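Local structure of serine acetyltransferase (6WYE) at residues A173-G178 against A193-N198; H203-G208 against A229-L234; D223-G228 against S241-G246. The protein probably catalyses acetyl transfer from acetyl-CoA to L-serine, giving O-acetyl-L-serine and CoA, the first of two steps from L-serine to L-cysteine. One frame throughout, in Å; residues are numbered along the deposited sequence.

Contact 1 (A173-G178 against A193-N198); sequences ARLGYG and AVLGNN
Tyr-177 carries its ring between its own backbone N and carbonyl carbon (chi1 62°), while Asn-197 turns CG anti to its carbonyl carbon (chi1 -50°), and these two settings lay the carboxamide of Asn-197 over one face of the phenol ring. The pair belongs to neighbouring coils of the left-handed parallel beta-helix that characterises hexapeptide-repeat transferases, in which equivalent positions of successive turns stack. Ring and amide planes are only 17° apart. Asn-197 OD1 sits toward the ring rim, 3.2 Å from Tyr-177 CD2, and CB adds a CH-pi contact over the same ring. The amide is held by more than stacking: OD1 accepts Tyr-177 N at 3.1 Å in the carbonyl plane, on a lone pair, which should fix the rotation of the group.

Between strands 174-175 and 194-195 the parallel ladder runs from Arg-174 N to Ala-193 O, from Leu-195 N to Arg-174 O (2.7 Å) and, weakly, from Gly-176 N to Leu-195 O; beyond it, Asn-198 N donates to Tyr-177 O at 2.8 Å. Gly-176 CA lies 3.2 Å from Gly-196 O, in a CA-H...O contact, and beside Asn-197 OD1. On one face of the sheet Leu-175 and Leu-195 run alongside each other, their CD1 methyls 4.0 Å apart, and Leu-175 also packs on Ile-136 and His-139 of helix 131-147. On the other face Arg-174 bends at chi3 and spreads its guanidinium across Val-194, whose CG2 lies over one face of the group, 3.5 Å from NH1.

Contact 2 (H203-G208 against A229-L234); sequences HGVTLG and ANASIL
His-203 lays one face of its imidazole over the methyl group of Ala-229, whose CB stands 4.0 Å from the ring centroid, in a CH-pi contact nearest NE2 and CE1. That NE2 is hydrogen-bonded to Thr-206 OG1 of a second subunit, and Thr-206 OG1 here to His-203 NE2 of a third. Four bonds grip a water between the segments: it donates to Gly-204 O (2.8 Å) and Ala-231 O (3.1 Å), and accepts from Thr-206 OG1 (2.6 Å) and Ser-232 OG (2.7 Å). Both hydroxyls are placed beside their own backbone N, on the same face of the sheet. The segments belong to consecutive coils of the left-handed parallel beta-helix, and the hydroxyl face is where subunits meet. The ladder alternates Thr-206 N to Ala-231 O, Ile-233 N to Thr-206 O and Gly-208 N to Ile-233 O, preceded by Asn-230 N to His-203 O. On the interior face Leu-207 runs alongside Ile-233, CD2 meeting CD1 at 3.9 Å. Gly-208 touches the bound 2-hydroxybutanedioic acid, in a pocket with Gly-209, Arg-217 and His-218, while Leu-234 CD2 approaches Gly-208 CA to 3.9 Å.

Contact 3 (D223-G228 against S241-G246); sequences DGVMIG and SNAKIG
Segments 223-228 and 241-246 run parallel, their end-to-end directions within 2°, and are joined by Asn-242 N to Asp-223 O (2.8 Å), a weak bond from Met-226 N to Ala-243 O, Ile-245 N to Met-226 O (2.9 Å) and Gly-228 N to Ile-245 O. The bond from Ile-245 is nearly straight, 174° at its hydrogen. Ile-227 and Ile-245 project together into the interior of the coil; Ile-227 has CG2 anti to its backbone N, and this branch reaches Ile-245 CB at 4.0 Å. Both isoleucines also pack on Ile-233. Val-225 sets its branched end against the Ala-243 carbonyl, with CG1 3.6 Å from Ala-243 O, and its CG2 approaches the Ala-243 methyl at longer range. On the outward face Met-226 and Lys-244 are paired only loosely: Met-226 CE comes to 4.2 Å from Lys-244 CG, and the rest of the lysine chain extends off from the methionine. At the turn, Asn-242 swings its carboxamide back so that OD1 faces Gly-224 CA at 3.6 Å. Gly-224 has positive phi, as does Asn-242 at the matching corner. The carboxylate of Asp-223 turns to the preceding coil, where OD1 accepts Asn-197 N. The stacked inward isoleucines, Ile-227 and Ile-245, each followed by glycine, follow the hexapeptide repeat of the left-handed beta-helix.

All three contacts join successive coils of one beta-helix, but lie on different sheets of its prism. Contact 2 is buried: two other subunits pack against it, one on the Thr-206/Ser-232 face, and its hydroxyls share a water, that of Thr-206 also meeting another subunit's histidine; contacts 1 and 3 are partly buried and touch no other chain. In contact 1 the outer face carries an aromatic-amide stack and meets helices 100-116 and 131-147, whereas contact 3 has a loosely paired methionine and lysine. The aliphatic interiors merge: Leu-195 CD1 meets Leu-207 CD1 at 3.5 Å, and Ile-233 CD1 meets Ile-227 CD1 at 3.8 Å. Contacts 1 and 3 adjoin at Asn-197 O and Gly-224 N, probably hydrogen-bonded (3.1 Å).

Contact 1 (A173-G178 against A193-N198)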
loop_
_atom_site.group_PDB
_atom_site.type_symbol
_atom_site.label_atom_id
_atom_site.label_comp_id
_atom_site.label_asym_id
_atom_site.label_seq_id
_atom_site.Cartn_x
_atom_site.Cartn_y
_atom_site.Cartn_z
ATOM N N ALA A 173 7.767 27.562 15.555
ATOM C CA ALA A 173 6.638 28.390 15.956
ATOM C C ALA A 173 6.106 27.933 17.312
ATOM O O ALA A 173 6.093 26.736 17.624
ATOM C CB ALA A 173 5.528 28.320 14.906
ATOM N N ARG A 174 5.663 28.897 18.115
ATOM C CA ARG A 174 5.210 28.656 19.485
ATOM C C ARG A 174 3.710 28.916 19.589
ATOM O O ARG A 174 3.247 30.021 19.296
ATOM C CB ARG A 174 5.981 29.544 20.466
ATOM C CG ARG A 174 7.385 29.021 20.818
ATOM C CD ARG A 174 8.290 30.125 21.359
ATOM N NE ARG A 174 7.647 30.926 22.406
ATOM C CZ ARG A 174 7.902 32.217 22.619
ATOM N NH1 ARG A 174 8.786 32.860 21.859
ATOM N NH2 ARG A 174 7.276 32.869 23.587
ATOM N N LEU A 175 2.959 27.906 20.026
ATOM C CA LEU A 175 1.500 27.945 20.034
ATOM C C LEU A 175 0.976 27.731 21.447
ATOM O O LEU A 175 1.324 26.735 22.093
ATOM C CB LEU A 175 0.921 26.865 19.109
ATOM C CG LEU A 175 0.600 27.227 17.652
ATOM C CD1 LEU A 175 1.744 27.957 16.995
ATOM C CD2 LEU A 175 0.259 25.973 16.859
ATOM N N GLY A 176 0.120 28.640 21.912
ATOM C CA GLY A 176 -0.538 28.495 23.199
ATOM C C GLY A 176 -1.675 27.488 23.133
ATOM O O GLY A 176 -1.854 26.778 22.145
ATOM N N TYR A 177 -2.465 27.437 24.210
ATOM C CA TYR A 177 -3.579 26.500 24.328
ATOM C C TYR A 177 -4.921 27.182 24.040
ATOM O O TYR A 177 -5.023 28.404 23.936
ATOM C CB TYR A 177 -3.610 25.848 25.721
ATOM C CG TYR A 177 -3.821 26.826 26.866
ATOM C CD1 TYR A 177 -5.072 27.374 27.124
ATOM C CD2 TYR A 177 -2.762 27.204 27.686
ATOM C CE1 TYR A 177 -5.259 28.279 28.168
ATOM C CE2 TYR A 177 -2.943 28.092 28.731
ATOM C CZ TYR A 177 -4.186 28.627 28.965
ATOM O OH TYR A 177 -4.359 29.517 30.001
ATOM N N GLY A 178 -5.969 26.365 23.956
ATOM C CA GLY A 178 -7.286 26.871 23.581
ATOM C C GLY A 178 -7.358 27.424 22.171
ATOM O O GLY A 178 -8.093 28.386 21.915
ATOM N N ALA A 193 7.013 32.924 14.631
ATOM C CA ALA A 193 5.645 33.246 15.016
ATOM C C ALA A 193 5.356 32.753 16.431
ATOM O O ALA A 193 5.837 31.696 16.850
ATOM C CB ALA A 193 4.657 32.611 14.040
ATOM N N VAL A 194 4.575 33.532 17.170
ATOM C CA VAL A 194 4.172 33.173 18.523
ATOM C C VAL A 194 2.676 33.388 18.645
ATOM O O VAL A 194 2.170 34.459 18.299
ATOM C CB VAL A 194 4.908 33.991 19.602
ATOM C CG1 VAL A 194 4.424 33.559 20.987
ATOM C CG2 VAL A 194 6.412 33.821 19.483
ATOM N N LEU A 195 1.969 32.373 19.129
ATOM C CA LEU A 195 0.537 32.471 19.371
ATOM C C LEU A 195 0.273 32.271 20.856
ATOM O O LEU A 195 0.735 31.284 21.438
ATOM C CB LEU A 195 -0.240 31.429 18.569
ATOM C CG LEU A 195 -0.614 31.801 17.142
ATOM C CD1 LEU A 195 0.630 31.682 16.289
ATOM C CD2 LEU A 195 -1.699 30.846 16.680
ATOM N N GLY A 196 -0.478 33.201 21.453
ATOM C CA GLY A 196 -0.911 33.098 22.834
ATOM C C GLY A 196 -2.024 32.081 22.993
ATOM O O GLY A 196 -2.115 31.109 22.236
ATOM N N ASN A 197 -2.889 32.307 23.982
ATOM C CA ASN A 197 -3.942 31.367 24.340
ATOM C C ASN A 197 -5.305 31.848 23.868
ATOM O O ASN A 197 -5.525 33.041 23.655
ATOM C CB ASN A 197 -3.992 31.145 25.856
ATOM C CG ASN A 197 -2.641 30.822 26.431
ATOM O OD1 ASN A 197 -1.990 29.866 26.009
ATOM N ND2 ASN A 197 -2.198 31.625 27.393
ATOM N N ASN A 198 -6.224 30.889 23.722
ATOM C CA ASN A 198 -7.625 31.173 23.402
ATOM C C ASN A 198 -7.740 32.051 22.155
ATOM O O ASN A 198 -8.367 33.116 22.160
ATOM C CB ASN A 198 -8.332 31.801 24.607
ATOM C CG ASN A 198 -8.371 30.857 25.795
ATOM O OD1 ASN A 198 -8.792 29.701 25.670
ATOM N ND2 ASN A 198 -7.897 31.328 26.945
#

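Contact 2 (H203-G208 against A229-L234)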
loop_
_atom_site.group_PDB
_atom_site.type_symbol
_atom_site.label_atom_id
_atom_site.label_comp_id
_atom_site.label_asym_id
_atom_site.label_seq_id
_atom_site.Cartn_x
_atom_site.Cartn_y
_atom_site.Cartn_z
ATOM N N HIS A 203 -9.210 29.248 8.057
ATOM C CA HIS A 203 -8.371 28.744 6.980
ATOM C C HIS A 203 -7.755 29.903 6.185
ATOM O O HIS A 203 -8.285 31.019 6.152
ATOM C CB HIS A 203 -9.212 27.875 6.049
ATOM C CG HIS A 203 -10.411 28.590 5.515
ATOM N ND1 HIS A 203 -11.564 28.753 6.250
ATOM C CD2 HIS A 203 -10.628 29.212 4.328
ATOM C CE1 HIS A 203 -12.443 29.443 5.542
ATOM N NE2 HIS A 203 -11.903 29.723 4.369
ATOM N N GLY A 204 -6.624 29.624 5.533
ATOM C CA GLY A 204 -5.980 30.596 4.661
ATOM C C GLY A 204 -5.231 31.724 5.350
ATOM O O GLY A 204 -4.699 32.611 4.657
ATOM N N VAL A 205 -5.145 31.712 6.676
ATOM C CA VAL A 205 -4.484 32.788 7.406
ATOM C C VAL A 205 -2.973 32.610 7.347
ATOM O O VAL A 205 -2.451 31.495 7.433
ATOM C CB VAL A 205 -4.994 32.846 8.855
ATOM C CG1 VAL A 205 -4.057 33.671 9.745
ATOM C CG2 VAL A 205 -6.379 33.440 8.880
ATOM N N THR A 206 -2.259 33.722 7.202
ATOM C CA THR A 206 -0.806 33.724 7.147
ATOM C C THR A 206 -0.249 34.504 8.324
ATOM O O THR A 206 -0.590 35.676 8.504
ATOM C CB THR A 206 -0.311 34.348 5.843
ATOM O OG1 THR A 206 -0.876 33.641 4.737
ATOM C CG2 THR A 206 1.209 34.288 5.787
ATOM N N LEU A 207 0.592 33.846 9.128
ATOM C CA LEU A 207 1.452 34.526 10.095
ATOM C C LEU A 207 2.855 34.489 9.504
ATOM O O LEU A 207 3.671 33.612 9.798
ATOM C CB LEU A 207 1.365 33.860 11.465
ATOM C CG LEU A 207 -0.108 33.658 11.862
ATOM C CD1 LEU A 207 -0.236 32.889 13.146
ATOM C CD2 LEU A 207 -0.870 34.983 11.960
ATOM N N GLY A 208 3.120 35.456 8.623
ATOM C CA GLY A 208 4.226 35.384 7.699
ATOM C C GLY A 208 5.356 36.337 8.064
ATOM O O GLY A 208 5.211 37.260 8.866
ATOM N N ALA A 229 -10.897 34.509 7.757
ATOM C CA ALA A 229 -10.374 33.735 6.633
ATOM C C ALA A 229 -9.493 34.566 5.698
ATOM O O ALA A 229 -9.810 35.710 5.354
ATOM C CB ALA A 229 -11.532 33.121 5.841
ATOM N N ASN A 230 -8.366 33.967 5.300
ATOM C CA ASN A 230 -7.437 34.494 4.305
ATOM C C ASN A 230 -6.840 35.847 4.696
ATOM O O ASN A 230 -6.382 36.589 3.828
ATOM C CB ASN A 230 -8.081 34.576 2.920
ATOM C CG ASN A 230 -7.801 33.334 2.093
ATOM O OD1 ASN A 230 -6.749 32.711 2.237
ATOM N ND2 ASN A 230 -8.746 32.956 1.242
ATOM N N ALA A 231 -6.841 36.187 5.984
ATOM C CA ALA A 231 -6.090 37.348 6.445
ATOM C C ALA A 231 -4.598 37.037 6.430
ATOM O O ALA A 231 -4.181 35.882 6.592
ATOM C CB ALA A 231 -6.520 37.747 7.860
ATOM N N SER A 232 -3.789 38.081 6.226
ATOM C CA SER A 232 -2.334 37.976 6.276
ATOM C C SER A 232 -1.773 38.945 7.305
ATOM O O SER A 232 -2.119 40.132 7.307
ATOM C CB SER A 232 -1.710 38.279 4.920
ATOM O OG SER A 232 -2.051 37.279 3.983
ATOM N N ILE A 233 -0.895 38.445 8.162
ATOM C CA ILE A 233 -0.240 39.244 9.189
ATOM C C ILE A 233 1.248 39.049 8.976
ATOM O O ILE A 233 1.752 37.925 9.121
ATOM C CB ILE A 233 -0.682 38.833 10.599
ATOM C CG1 ILE A 233 -2.212 38.763 10.658
ATOM C CG2 ILE A 233 -0.165 39.810 11.647
ATOM C CD1 ILE A 233 -2.778 38.368 12.008
ATOM N N LEU A 234 1.949 40.121 8.592
ATOM C CA LEU A 234 3.296 40.029 8.047
ATOM C C LEU A 234 4.286 40.857 8.861
ATOM O O LEU A 234 4.021 42.019 9.185
ATOM C CB LEU A 234 3.318 40.507 6.580
ATOM C CG LEU A 234 2.312 39.798 5.665
ATOM C CD1 LEU A 234 2.396 40.330 4.251
ATOM C CD2 LEU A 234 2.565 38.292 5.712
HETATM O O HOH W 1 -3.048 34.779 3.955
#

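Contact 3 (D223-G228 against S241-G246)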
loop_
_atom_site.group_PDB
_atom_site.type_symbol
_atom_site.label_atom_id
_atom_site.label_comp_id
_atom_site.label_asym_id
_atom_site.label_seq_id
_atom_site.Cartn_x
_atom_site.Cartn_y
_atom_site.Cartn_z
ATOM N N ASP A 223 -3.523 36.852 23.526
ATOM C CA ASP A 223 -4.678 36.050 23.928
ATOM C C ASP A 223 -5.976 36.638 23.390
ATOM O O ASP A 223 -6.120 37.856 23.240
ATOM C CB ASP A 223 -4.780 35.965 25.456
ATOM C CG ASP A 223 -3.574 35.301 26.108
ATOM O OD1 ASP A 223 -2.591 34.964 25.414
ATOM O OD2 ASP A 223 -3.608 35.133 27.345
ATOM N N GLY A 224 -6.940 35.753 23.120
ATOM C CA GLY A 224 -8.300 36.128 22.780
ATOM C C GLY A 224 -8.545 36.588 21.358
ATOM O O GLY A 224 -9.688 36.932 21.029
ATOM N N VAL A 225 -7.512 36.644 20.515
ATOM C CA VAL A 225 -7.653 37.180 19.161
ATOM C C VAL A 225 -8.487 36.253 18.278
ATOM O O VAL A 225 -8.471 35.016 18.418
ATOM C CB VAL A 225 -6.266 37.434 18.548
ATOM C CG1 VAL A 225 -6.367 37.766 17.048
ATOM C CG2 VAL A 225 -5.557 38.567 19.306
ATOM N N MET A 226 -9.233 36.860 17.360
ATOM C CA MET A 226 -9.866 36.141 16.269
ATOM C C MET A 226 -9.282 36.642 14.952
ATOM O O MET A 226 -9.166 37.854 14.741
ATOM C CB MET A 226 -11.377 36.338 16.301
ATOM C CG MET A 226 -12.132 35.341 15.459
ATOM S SD MET A 226 -12.162 35.852 13.738
ATOM C CE MET A 226 -13.618 36.911 13.761
ATOM N N ILE A 227 -8.908 35.713 14.069
ATOM C CA ILE A 227 -8.372 36.048 12.749
ATOM C C ILE A 227 -9.260 35.398 11.699
ATOM O O ILE A 227 -9.370 34.162 11.653
ATOM C CB ILE A 227 -6.919 35.585 12.570
ATOM C CG1 ILE A 227 -6.052 35.923 13.786
ATOM C CG2 ILE A 227 -6.328 36.175 11.278
ATOM C CD1 ILE A 227 -4.620 35.448 13.640
ATOM N N GLY A 228 -9.880 36.232 10.842
ATOM C CA GLY A 228 -10.796 35.749 9.827
ATOM C C GLY A 228 -10.093 35.141 8.618
ATOM O O GLY A 228 -8.883 35.282 8.436
ATOM N N SER A 241 -3.889 41.726 22.762
ATOM C CA SER A 241 -4.902 40.821 23.284
ATOM C C SER A 241 -6.301 41.295 22.915
ATOM O O SER A 241 -6.579 42.495 22.874
ATOM C CB SER A 241 -4.766 40.684 24.804
ATOM O OG SER A 241 -4.647 41.948 25.414
ATOM N N ASN A 242 -7.168 40.332 22.616
ATOM C CA ASN A 242 -8.574 40.542 22.289
ATOM C C ASN A 242 -8.796 41.356 21.025
ATOM O O ASN A 242 -9.923 41.798 20.775
ATOM C CB ASN A 242 -9.321 41.208 23.451
ATOM C CG ASN A 242 -9.497 40.280 24.621
ATOM O OD1 ASN A 242 -9.613 39.061 24.447
ATOM N ND2 ASN A 242 -9.540 40.841 25.822
ATOM N N ALA A 243 -7.770 41.557 20.209
ATOM C CA ALA A 243 -7.975 42.188 18.917
ATOM C C ALA A 243 -8.744 41.253 17.980
ATOM O O ALA A 243 -8.914 40.057 18.243
ATOM C CB ALA A 243 -6.639 42.588 18.299
ATOM N N LYS A 244 -9.238 41.826 16.882
ATOM C CA LYS A 244 -9.958 41.085 15.856
ATOM C C LYS A 244 -9.434 41.500 14.489
ATOM O O LYS A 244 -9.415 42.692 14.160
ATOM C CB LYS A 244 -11.460 41.329 15.959
ATOM C CG LYS A 244 -12.262 40.758 14.815
ATOM C CD LYS A 244 -13.733 41.023 15.049
ATOM C CE LYS A 244 -14.444 41.282 13.735
ATOM N NZ LYS A 244 -15.917 41.133 13.870
ATOM N N ILE A 245 -8.989 40.522 13.702
ATOM C CA ILE A 245 -8.503 40.751 12.340
ATOM C C ILE A 245 -9.583 40.245 11.397
ATOM O O ILE A 245 -9.845 39.035 11.333
ATOM C CB ILE A 245 -7.172 40.040 12.088
ATOM C CG1 ILE A 245 -6.227 40.225 13.278
ATOM C CG2 ILE A 245 -6.564 40.469 10.748
ATOM C CD1 ILE A 245 -5.746 41.666 13.497
ATOM N N GLY A 246 -10.227 41.156 10.678
ATOM C CA GLY A 246 -11.306 40.759 9.795
ATOM C C GLY A 246 -10.793 39.911 8.646
ATOM O O GLY A 246 -9.624 39.976 8.271
#